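Local coordinates for DNA polymerase III beta subunit (Streptococcus pyogenes, PDB 2AVT), which probably encircles DNA as a ring-shaped dimeric sliding clamp that tethers the replicative polymerase to its template, at residues H183-R188 / P250-L255. Sequence-based numbering, arbitrary orientation.
Sequences HRMSQR and PDTDRL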
loop_
_atom_site.group_PDB
_atom_site.type_symbol
_atom_site.label_atom_id
_atom_site.label_comp_id
_atom_site.label_asym_id
_atom_site.label_seq_id
_atom_site.Cartn_x
_atom_site.Cartn_y
_atom_site.Cartn_z
ATOM N N HIS A 183 13.109 -10.132 25.686
ATOM C CA HIS A 183 14.191 -10.267 24.724
ATOM C C HIS A 183 14.852 -8.890 24.703
ATOM O O HIS A 183 16.077 -8.763 24.694
ATOM C CB HIS A 183 13.641 -10.607 23.338
ATOM C CG HIS A 183 13.141 -12.015 23.210
ATOM N ND1 HIS A 183 13.969 -13.109 23.342
ATOM C CD2 HIS A 183 11.902 -12.505 22.972
ATOM C CE1 HIS A 183 13.259 -14.214 23.194
ATOM N NE2 HIS A 183 12.003 -13.879 22.970
ATOM N N ARG A 184 13.995 -7.871 24.715
ATOM C CA ARG A 184 14.381 -6.470 24.700
ATOM C C ARG A 184 13.349 -5.703 25.526
ATOM O O ARG A 184 12.233 -6.166 25.726
ATOM C CB ARG A 184 14.452 -5.962 23.254
ATOM C CG ARG A 184 13.147 -5.972 22.493
ATOM C CD ARG A 184 13.521 -6.090 21.025
ATOM N NE ARG A 184 12.586 -5.466 20.092
ATOM C CZ ARG A 184 11.270 -5.618 20.129
ATOM N NH1 ARG A 184 10.712 -6.371 21.064
ATOM N NH2 ARG A 184 10.520 -5.033 19.206
ATOM N N MET A 185 13.733 -4.518 25.979
ATOM C CA MET A 185 12.888 -3.708 26.841
ATOM C C MET A 185 13.121 -2.228 26.606
ATOM O O MET A 185 14.212 -1.831 26.216
ATOM C CB MET A 185 13.213 -4.068 28.293
ATOM C CG MET A 185 12.581 -3.176 29.334
ATOM S SD MET A 185 13.171 -3.646 30.983
ATOM C CE MET A 185 14.704 -2.806 31.005
ATOM N N SER A 186 12.090 -1.432 26.862
ATOM C CA SER A 186 12.150 0.012 26.697
ATOM C C SER A 186 11.454 0.663 27.886
ATOM O O SER A 186 10.333 0.274 28.251
ATOM C CB SER A 186 11.450 0.427 25.407
ATOM O OG SER A 186 11.671 1.799 25.155
ATOM N N GLN A 187 12.122 1.648 28.487
ATOM C CA GLN A 187 11.590 2.351 29.658
ATOM C C GLN A 187 11.719 3.879 29.619
ATOM O O GLN A 187 12.754 4.429 29.237
ATOM C CB GLN A 187 12.282 1.844 30.919
ATOM C CG GLN A 187 11.873 2.570 32.190
ATOM C CD GLN A 187 12.862 2.348 33.319
ATOM O OE1 GLN A 187 13.973 2.894 33.314
ATOM N NE2 GLN A 187 12.474 1.533 34.280
ATOM N N ARG A 188 10.657 4.552 30.048
ATOM C CA ARG A 188 10.628 6.007 30.086
ATOM C C ARG A 188 10.210 6.452 31.486
ATOM O O ARG A 188 9.155 6.060 31.981
ATOM C CB ARG A 188 9.636 6.552 29.049
ATOM C CG ARG A 188 9.562 8.081 28.965
ATOM C CD ARG A 188 10.861 8.695 28.426
ATOM N NE ARG A 188 10.843 10.160 28.468
ATOM C CZ ARG A 188 10.108 10.930 27.669
ATOM N NH1 ARG A 188 9.323 10.387 26.749
ATOM N NH2 ARG A 188 10.145 12.249 27.804
ATOM N N PRO A 250 5.488 -8.315 35.213
ATOM C CA PRO A 250 6.771 -8.741 35.780
ATOM C C PRO A 250 7.602 -7.609 36.379
ATOM O O PRO A 250 7.445 -6.443 36.015
ATOM C CB PRO A 250 7.465 -9.417 34.596
ATOM C CG PRO A 250 6.884 -8.713 33.409
ATOM C CD PRO A 250 5.425 -8.623 33.774
ATOM N N ASP A 251 8.475 -7.969 37.317
ATOM C CA ASP A 251 9.350 -7.006 37.976
ATOM C C ASP A 251 10.440 -6.638 36.979
ATOM O O ASP A 251 11.394 -7.388 36.785
ATOM C CB ASP A 251 9.983 -7.634 39.218
ATOM C CG ASP A 251 10.845 -6.657 39.991
ATOM O OD1 ASP A 251 11.590 -5.883 39.355
ATOM O OD2 ASP A 251 10.783 -6.676 41.240
ATOM N N THR A 252 10.296 -5.478 36.349
ATOM C CA THR A 252 11.259 -5.034 35.354
ATOM C C THR A 252 12.359 -4.127 35.917
ATOM O O THR A 252 13.406 -3.957 35.297
ATOM C CB THR A 252 10.531 -4.321 34.193
ATOM O OG1 THR A 252 11.474 -3.983 33.172
ATOM C CG2 THR A 252 9.840 -3.065 34.687
ATOM N N ASP A 253 12.126 -3.540 37.087
ATOM C CA ASP A 253 13.141 -2.680 37.690
ATOM C C ASP A 253 14.368 -3.539 37.976
ATOM O O ASP A 253 15.507 -3.097 37.817
ATOM C CB ASP A 253 12.639 -2.067 39.003
ATOM C CG ASP A 253 11.438 -1.168 38.807
ATOM O OD1 ASP A 253 11.431 -0.398 37.827
ATOM O OD2 ASP A 253 10.505 -1.219 39.638
ATOM N N ARG A 254 14.111 -4.780 38.382
ATOM C CA ARG A 254 15.162 -5.735 38.710
ATOM C C ARG A 254 15.999 -6.139 37.502
ATOM O O ARG A 254 16.902 -6.965 37.622
ATOM C CB ARG A 254 14.546 -6.975 39.354
ATOM N N LEU A 255 15.705 -5.554 36.343
ATOM C CA LEU A 255 16.439 -5.869 35.121
ATOM C C LEU A 255 17.427 -4.778 34.722
ATOM O O LEU A 255 18.301 -5.003 33.886
ATOM C CB LEU A 255 15.466 -6.118 33.962
ATOM C CG LEU A 255 14.640 -7.406 34.000
ATOM C CD1 LEU A 255 13.705 -7.453 32.804
ATOM C CD2 LEU A 255 15.570 -8.610 33.990
#
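Side chains of Met185 and Leu255 form the apolar pair of a small contact between a beta-sheet face and the linker that leads from the central to the C-terminal domain of this sliding clamp. Strand 184-191 sits inside the nine-strand antiparallel sheet that runs across both domains, between strand 174-180 of the central domain and strand 367-372 of the C-terminal one. Segment 250-255 passes over that interdomain seam and turns into a short 3-10 segment. The backbones stay well apart, with Met185 CA 8.8 Å from Thr252 CA, and side chains bridge the gap. In Met185, CG anti to the backbone N (chi1 171°) carries the sulfur out toward the linker, 4.3 Å from CD1 of Leu255, which also touches Leu371. Thr252, buried and turned toward the strand, lies on Val178; its OG1 has no hydrogen-bonding partner in the model, and its very short approach to the Met185 sulfur is doubtful. At the more open margin Gln187 and Asp253 approach at about a right angle, amide and carboxylate planes 49° apart; NE2 of Gln187 remains 4.2 Å from OD1 of Asp253, an oxygen that forms a salt bridge with Lys176. The linker's turn is fixed from within: Leu255 N bonds to Thr252 O at 3.0 Å, and in an Asx motif Arg254 N donates to Asp251 OD1 at 2.9 Å, meeting that oxygen nearly in line with its C-O bond.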